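Local coordinates for protein coclaurine N-methyltransferase (Coptis japonica, PDB 6GKV) that transfers a methyl group from S-adenosyl-L-methionine to the ring nitrogen of coclaurine and related tetrahydroisoquinolines in alkaloid biosynthesis, at residues L27-Y40 with T232-F246. Sequence-based numbering, arbitrary orientation.
Sequences LIRRELARRLQWGY and TFAYHYEPLDDDDWF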
loop_
_atom_site.group_PDB
_atom_site.type_symbol
_atom_site.label_atom_id
_atom_site.label_comp_id
_atom_site.label_asym_id
_atom_site.label_seq_id
_atom_site.Cartn_x
_atom_site.Cartn_y
_atom_site.Cartn_z
ATOM N N LEU A 27 -7.547 -1.061 -31.136
ATOM C CA LEU A 27 -8.710 -1.674 -30.486
ATOM C C LEU A 27 -8.396 -2.082 -29.050
ATOM O O LEU A 27 -9.273 -2.039 -28.175
ATOM C CB LEU A 27 -9.204 -2.893 -31.276
ATOM C CG LEU A 27 -9.861 -2.602 -32.629
ATOM C CD1 LEU A 27 -10.164 -3.889 -33.392
ATOM C CD2 LEU A 27 -11.128 -1.793 -32.431
ATOM N N ILE A 28 -7.154 -2.508 -28.832
ATOM C CA ILE A 28 -6.693 -2.900 -27.509
ATOM C C ILE A 28 -6.723 -1.673 -26.601
ATOM O O ILE A 28 -7.296 -1.723 -25.512
ATOM C CB ILE A 28 -5.277 -3.532 -27.569
ATOM C CG1 ILE A 28 -5.367 -4.919 -28.210
ATOM C CG2 ILE A 28 -4.679 -3.642 -26.197
ATOM C CD1 ILE A 28 -4.064 -5.673 -28.292
ATOM N N ARG A 29 -6.157 -0.563 -27.077
ATOM C CA ARG A 29 -6.119 0.679 -26.311
ATOM C C ARG A 29 -7.498 1.117 -25.871
ATOM O O ARG A 29 -7.643 1.751 -24.821
ATOM C CB ARG A 29 -5.490 1.809 -27.115
ATOM C CG ARG A 29 -4.060 1.587 -27.422
ATOM C CD ARG A 29 -3.404 2.851 -27.813
ATOM N NE ARG A 29 -2.193 2.537 -28.542
ATOM C CZ ARG A 29 -2.065 2.697 -29.851
ATOM N NH1 ARG A 29 -3.078 3.201 -30.558
ATOM N NH2 ARG A 29 -0.923 2.368 -30.447
ATOM N N ARG A 30 -8.506 0.794 -26.676
ATOM C CA ARG A 30 -9.871 1.211 -26.380
ATOM C C ARG A 30 -10.397 0.435 -25.191
ATOM O O ARG A 30 -11.149 0.974 -24.381
ATOM C CB ARG A 30 -10.797 0.996 -27.575
ATOM C CG ARG A 30 -10.515 1.868 -28.760
ATOM C CD ARG A 30 -11.641 1.685 -29.791
ATOM N NE ARG A 30 -11.329 2.366 -31.049
ATOM C CZ ARG A 30 -11.835 2.049 -32.231
ATOM N NH1 ARG A 30 -12.701 1.046 -32.352
ATOM N NH2 ARG A 30 -11.468 2.739 -33.300
ATOM N N GLU A 31 -10.018 -0.840 -25.107
ATOM C CA GLU A 31 -10.431 -1.688 -23.987
ATOM C C GLU A 31 -9.668 -1.297 -22.728
ATOM O O GLU A 31 -10.257 -1.173 -21.656
ATOM C CB GLU A 31 -10.222 -3.178 -24.303
ATOM C CG GLU A 31 -11.194 -3.731 -25.310
ATOM C CD GLU A 31 -12.639 -3.389 -24.978
ATOM O OE1 GLU A 31 -13.091 -3.725 -23.860
ATOM O OE2 GLU A 31 -13.317 -2.783 -25.837
ATOM N N LEU A 32 -8.356 -1.130 -22.877
ATOM C CA LEU A 32 -7.505 -0.627 -21.812
ATOM C C LEU A 32 -8.110 0.625 -21.183
ATOM O O LEU A 32 -8.403 0.644 -19.992
ATOM C CB LEU A 32 -6.111 -0.322 -22.344
ATOM C CG LEU A 32 -5.287 -1.545 -22.715
ATOM C CD1 LEU A 32 -3.861 -1.113 -23.003
ATOM C CD2 LEU A 32 -5.343 -2.565 -21.583
ATOM N N ALA A 33 -8.317 1.648 -22.003
ATOM C CA ALA A 33 -8.992 2.872 -21.577
ATOM C C ALA A 33 -10.203 2.544 -20.725
ATOM O O ALA A 33 -10.385 3.102 -19.655
ATOM C CB ALA A 33 -9.411 3.694 -22.788
ATOM N N ARG A 34 -11.015 1.607 -21.196
ATOM C CA ARG A 34 -12.231 1.250 -20.481
ATOM C C ARG A 34 -11.970 0.512 -19.162
ATOM O O ARG A 34 -12.806 0.568 -18.258
ATOM C CB ARG A 34 -13.131 0.391 -21.358
ATOM C CG ARG A 34 -13.795 1.106 -22.540
ATOM C CD ARG A 34 -14.627 0.101 -23.365
ATOM N NE ARG A 34 -15.761 -0.406 -22.596
ATOM C CZ ARG A 34 -16.030 -1.692 -22.379
ATOM N NH1 ARG A 34 -15.257 -2.650 -22.879
ATOM N NH2 ARG A 34 -17.091 -2.015 -21.653
ATOM N N ARG A 35 -10.845 -0.201 -19.060
ATOM C CA ARG A 35 -10.514 -0.903 -17.818
ATOM C C ARG A 35 -10.048 0.121 -16.779
ATOM O O ARG A 35 -10.447 0.065 -15.612
ATOM C CB ARG A 35 -9.438 -1.975 -18.036
ATOM C CG ARG A 35 -9.114 -2.780 -16.758
ATOM C CD ARG A 35 -9.649 -4.180 -16.899
ATOM N NE ARG A 35 -10.619 -4.510 -15.875
ATOM C CZ ARG A 35 -11.425 -5.561 -15.935
ATOM N NH1 ARG A 35 -12.288 -5.792 -14.952
ATOM N NH2 ARG A 35 -11.365 -6.371 -16.981
ATOM N N LEU A 36 -9.224 1.073 -17.211
ATOM C CA LEU A 36 -8.844 2.188 -16.350
ATOM C C LEU A 36 -10.078 2.892 -15.783
ATOM O O LEU A 36 -10.120 3.278 -14.612
ATOM C CB LEU A 36 -7.980 3.184 -17.113
ATOM C CG LEU A 36 -6.582 2.681 -17.473
ATOM C CD1 LEU A 36 -5.740 3.853 -17.943
ATOM C CD2 LEU A 36 -5.927 1.980 -16.297
ATOM N N GLN A 37 -11.091 3.038 -16.618
ATOM C CA GLN A 37 -12.283 3.785 -16.242
ATOM C C GLN A 37 -13.076 3.000 -15.211
ATOM O O GLN A 37 -13.666 3.561 -14.294
ATOM C CB GLN A 37 -13.132 4.076 -17.483
ATOM C CG GLN A 37 -14.444 4.781 -17.224
ATOM C CD GLN A 37 -14.266 6.249 -16.932
ATOM O OE1 GLN A 37 -13.537 6.952 -17.639
ATOM N NE2 GLN A 37 -14.934 6.729 -15.885
ATOM N N TRP A 38 -13.076 1.685 -15.379
ATOM C CA TRP A 38 -13.769 0.771 -14.491
ATOM C C TRP A 38 -12.957 0.583 -13.212
ATOM O O TRP A 38 -13.511 0.397 -12.129
ATOM C CB TRP A 38 -13.994 -0.560 -15.222
ATOM C CG TRP A 38 -14.353 -1.729 -14.369
ATOM C CD1 TRP A 38 -15.603 -2.243 -14.170
ATOM C CD2 TRP A 38 -13.450 -2.562 -13.618
ATOM N NE1 TRP A 38 -15.537 -3.332 -13.331
ATOM C CE2 TRP A 38 -14.228 -3.551 -12.981
ATOM C CE3 TRP A 38 -12.059 -2.545 -13.397
ATOM C CZ2 TRP A 38 -13.665 -4.523 -12.143
ATOM C CZ3 TRP A 38 -11.503 -3.508 -12.569
ATOM C CH2 TRP A 38 -12.301 -4.477 -11.945
ATOM N N GLY A 39 -11.638 0.659 -13.354
ATOM C CA GLY A 39 -10.724 0.528 -12.234
ATOM C C GLY A 39 -10.590 1.704 -11.277
ATOM O O GLY A 39 -10.671 1.515 -10.063
ATOM N N TYR A 40 -10.364 2.911 -11.792
ATOM C CA TYR A 40 -10.208 4.074 -10.908
ATOM C C TYR A 40 -11.536 4.448 -10.240
ATOM O O TYR A 40 -12.610 4.274 -10.824
ATOM C CB TYR A 40 -9.629 5.281 -11.667
ATOM C CG TYR A 40 -8.128 5.174 -11.899
ATOM C CD1 TYR A 40 -7.219 5.090 -10.827
ATOM C CD2 TYR A 40 -7.618 5.172 -13.188
ATOM C CE1 TYR A 40 -5.833 4.987 -11.061
ATOM C CE2 TYR A 40 -6.257 5.074 -13.427
ATOM C CZ TYR A 40 -5.370 4.978 -12.378
ATOM O OH TYR A 40 -4.026 4.850 -12.695
ATOM N N THR A 232 -2.520 1.069 -8.978
ATOM C CA THR A 232 -3.522 1.438 -7.974
ATOM C C THR A 232 -4.575 0.379 -7.646
ATOM O O THR A 232 -4.790 0.060 -6.472
ATOM C CB THR A 232 -4.236 2.678 -8.432
ATOM O OG1 THR A 232 -3.248 3.674 -8.689
ATOM C CG2 THR A 232 -5.231 3.160 -7.389
ATOM N N PHE A 233 -5.251 -0.150 -8.668
ATOM C CA PHE A 233 -6.327 -1.092 -8.391
ATOM C C PHE A 233 -5.926 -2.534 -8.675
ATOM O O PHE A 233 -4.848 -2.811 -9.201
ATOM C CB PHE A 233 -7.626 -0.712 -9.143
ATOM C CG PHE A 233 -7.481 -0.510 -10.644
ATOM C CD1 PHE A 233 -7.498 -1.589 -11.516
ATOM C CD2 PHE A 233 -7.432 0.774 -11.188
ATOM C CE1 PHE A 233 -7.404 -1.402 -12.893
ATOM C CE2 PHE A 233 -7.343 0.964 -12.571
ATOM C CZ PHE A 233 -7.323 -0.127 -13.416
ATOM N N ALA A 234 -6.772 -3.461 -8.257
ATOM C CA ALA A 234 -6.475 -4.871 -8.438
ATOM C C ALA A 234 -7.720 -5.546 -8.980
ATOM O O ALA A 234 -8.835 -5.058 -8.752
ATOM C CB ALA A 234 -6.025 -5.510 -7.122
ATOM N N TYR A 235 -7.548 -6.651 -9.706
ATOM C CA TYR A 235 -8.725 -7.333 -10.255
ATOM C C TYR A 235 -8.476 -8.716 -10.833
ATOM O O TYR A 235 -7.415 -9.004 -11.417
ATOM C CB TYR A 235 -9.394 -6.460 -11.329
ATOM C CG TYR A 235 -8.510 -6.019 -12.490
ATOM C CD1 TYR A 235 -7.514 -5.066 -12.316
ATOM C CD2 TYR A 235 -8.710 -6.524 -13.770
ATOM C CE1 TYR A 235 -6.719 -4.645 -13.382
ATOM C CE2 TYR A 235 -7.925 -6.117 -14.834
ATOM C CZ TYR A 235 -6.934 -5.166 -14.632
ATOM O OH TYR A 235 -6.156 -4.751 -15.680
ATOM N N HIS A 236 -9.466 -9.583 -10.629
ATOM C CA HIS A 236 -9.569 -10.840 -11.374
ATOM C C HIS A 236 -9.554 -10.509 -12.866
ATOM O O HIS A 236 -10.236 -9.561 -13.287
ATOM C CB HIS A 236 -10.864 -11.595 -11.045
ATOM C CG HIS A 236 -10.914 -12.207 -9.678
ATOM N ND1 HIS A 236 -10.250 -13.376 -9.358
ATOM C CD2 HIS A 236 -11.616 -11.862 -8.570
ATOM C CE1 HIS A 236 -10.510 -13.702 -8.105
ATOM N NE2 HIS A 236 -11.339 -12.799 -7.600
ATOM N N TYR A 237 -8.796 -11.248 -13.678
ATOM C CA TYR A 237 -8.856 -10.977 -15.122
ATOM C C TYR A 237 -10.101 -11.665 -15.687
ATOM O O TYR A 237 -10.017 -12.736 -16.271
ATOM C CB TYR A 237 -7.540 -11.382 -15.850
ATOM C CG TYR A 237 -7.186 -10.323 -16.888
ATOM C CD1 TYR A 237 -7.483 -9.005 -16.600
ATOM C CD2 TYR A 237 -6.528 -10.600 -18.106
ATOM C CE1 TYR A 237 -7.239 -8.001 -17.464
ATOM C CE2 TYR A 237 -6.231 -9.532 -19.005
ATOM C CZ TYR A 237 -6.605 -8.243 -18.663
ATOM O OH TYR A 237 -6.397 -7.129 -19.453
ATOM N N GLU A 238 -11.257 -11.034 -15.438
ATOM C CA GLU A 238 -12.573 -11.427 -15.967
ATOM C C GLU A 238 -13.157 -10.264 -16.771
ATOM O O GLU A 238 -12.946 -9.122 -16.410
ATOM C CB GLU A 238 -13.559 -11.790 -14.847
ATOM C CG GLU A 238 -13.035 -12.717 -13.765
ATOM C CD GLU A 238 -13.923 -12.743 -12.513
ATOM O OE1 GLU A 238 -14.813 -11.871 -12.385
ATOM O OE2 GLU A 238 -13.723 -13.637 -11.655
ATOM N N PRO A 239 -13.919 -10.548 -17.847
ATOM C CA PRO A 239 -14.417 -9.477 -18.739
ATOM C C PRO A 239 -15.182 -8.348 -18.027
ATOM O O PRO A 239 -15.959 -8.637 -17.115
ATOM C CB PRO A 239 -15.350 -10.235 -19.700
ATOM C CG PRO A 239 -14.814 -11.629 -19.704
ATOM C CD PRO A 239 -14.328 -11.890 -18.309
ATOM N N LEU A 240 -14.957 -7.096 -18.442
ATOM C CA LEU A 240 -15.719 -5.959 -17.918
ATOM C C LEU A 240 -17.183 -6.174 -18.164
ATOM O O LEU A 240 -18.009 -6.187 -17.250
ATOM C CB LEU A 240 -15.320 -4.651 -18.589
ATOM C CG LEU A 240 -13.930 -4.109 -18.357
ATOM C CD1 LEU A 240 -13.648 -3.000 -19.337
ATOM C CD2 LEU A 240 -13.938 -3.592 -16.985
ATOM N N ASP A 241 -17.476 -6.315 -19.450
ATOM C CA ASP A 241 -18.803 -6.589 -19.949
ATOM C C ASP A 241 -18.658 -7.419 -21.227
ATOM O O ASP A 241 -17.541 -7.761 -21.620
ATOM C CB ASP A 241 -19.565 -5.291 -20.207
ATOM C CG ASP A 241 -18.847 -4.363 -21.175
ATOM O OD1 ASP A 241 -17.775 -4.719 -21.717
ATOM O OD2 ASP A 241 -19.372 -3.262 -21.414
ATOM N N ASP A 242 -19.781 -7.726 -21.874
ATOM C CA ASP A 242 -19.782 -8.541 -23.081
ATOM C C ASP A 242 -18.940 -7.953 -24.214
ATOM O O ASP A 242 -18.363 -8.700 -25.005
ATOM C CB ASP A 242 -21.216 -8.751 -23.558
ATOM C CG ASP A 242 -22.036 -9.564 -22.578
ATOM O OD1 ASP A 242 -21.809 -10.790 -22.500
ATOM O OD2 ASP A 242 -22.895 -8.977 -21.884
ATOM N N ASP A 243 -18.862 -6.622 -24.283
ATOM C CA ASP A 243 -18.066 -5.955 -25.310
ATOM C C ASP A 243 -16.559 -6.012 -25.045
ATOM O O ASP A 243 -15.765 -5.595 -25.887
ATOM C CB ASP A 243 -18.514 -4.501 -25.476
ATOM C CG ASP A 243 -19.903 -4.381 -26.102
ATOM O OD1 ASP A 243 -20.907 -4.617 -25.400
ATOM O OD2 ASP A 243 -19.993 -4.057 -27.306
ATOM N N ASP A 244 -16.173 -6.526 -23.878
ATOM C CA ASP A 244 -14.762 -6.738 -23.530
ATOM C C ASP A 244 -14.262 -8.038 -24.149
ATOM O O ASP A 244 -14.482 -9.123 -23.605
ATOM C CB ASP A 244 -14.581 -6.763 -22.008
ATOM C CG ASP A 244 -13.121 -6.967 -21.560
ATOM O OD1 ASP A 244 -12.200 -7.041 -22.407
ATOM O OD2 ASP A 244 -12.898 -7.043 -20.325
ATOM N N TRP A 245 -13.585 -7.911 -25.285
ATOM C CA TRP A 245 -12.994 -9.053 -25.970
ATOM C C TRP A 245 -11.541 -9.260 -25.539
ATOM O O TRP A 245 -10.989 -10.346 -25.705
ATOM C CB TRP A 245 -13.070 -8.861 -27.497
ATOM C CG TRP A 245 -12.332 -7.679 -27.935
ATOM C CD1 TRP A 245 -12.817 -6.403 -28.035
ATOM C CD2 TRP A 245 -10.955 -7.610 -28.281
ATOM N NE1 TRP A 245 -11.817 -5.539 -28.434
ATOM C CE2 TRP A 245 -10.638 -6.267 -28.597
ATOM C CE3 TRP A 245 -9.919 -8.563 -28.367
ATOM C CZ2 TRP A 245 -9.375 -5.829 -28.984
ATOM C CZ3 TRP A 245 -8.636 -8.138 -28.763
ATOM C CH2 TRP A 245 -8.377 -6.782 -29.052
ATOM N N PHE A 246 -10.929 -8.227 -24.964
ATOM C CA PHE A 246 -9.487 -8.224 -24.680
ATOM C C PHE A 246 -9.100 -9.077 -23.460
ATOM O O PHE A 246 -8.025 -9.710 -23.420
ATOM C CB PHE A 246 -9.007 -6.769 -24.479
ATOM C CG PHE A 246 -7.545 -6.644 -24.067
ATOM C CD1 PHE A 246 -6.527 -6.797 -24.998
ATOM C CD2 PHE A 246 -7.201 -6.345 -22.763
ATOM C CE1 PHE A 246 -5.198 -6.685 -24.629
ATOM C CE2 PHE A 246 -5.882 -6.247 -22.392
ATOM C CZ PHE A 246 -4.882 -6.411 -23.329
HETATM O O HOH W 1 -11.782 -2.341 -28.677
#
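Segment 232-246, mostly loop, runs antiparallel to segment 27-40, mostly helix, with G39 beside F233 (CA atoms 6.1 Å apart), R35 beside L240 and E31 beside F246. G39 suits its place because it has no side chain: its CA rests 3.4 Å from the centre of the F233 ring, over the face, where a CB would clash. The edge of F233 in turn meets the face of Y40, planes at 88°. R35 starts out trans to its own amide (chi1 -177°), then bends at chi2 and chi3, which brings its flat guanidinium between Y235 CD2 and L240 CD2, over opposite faces, while NH2 donates to E238 O (3.2 Å). A leucine in place of R35 would probably leave E238 O without this donor and open a gap between Y235 and L240. Branched L240 also turns CD2 to a CH-pi contact over the five-membered ring of W38. R34 joins two carboxylates by salt bridges, NH2 to D241 OD2 (2.6 Å) and NH1 to E31 OE1. L27 packs on W245, L32 on F246 and I28 on both. Helix 21-39 thus lies against a segment of this CFA/CMAS-family, Rossmann-like methyltransferase whose Y237 side chain comes within about 5 Å of the bound N-methylheliamine.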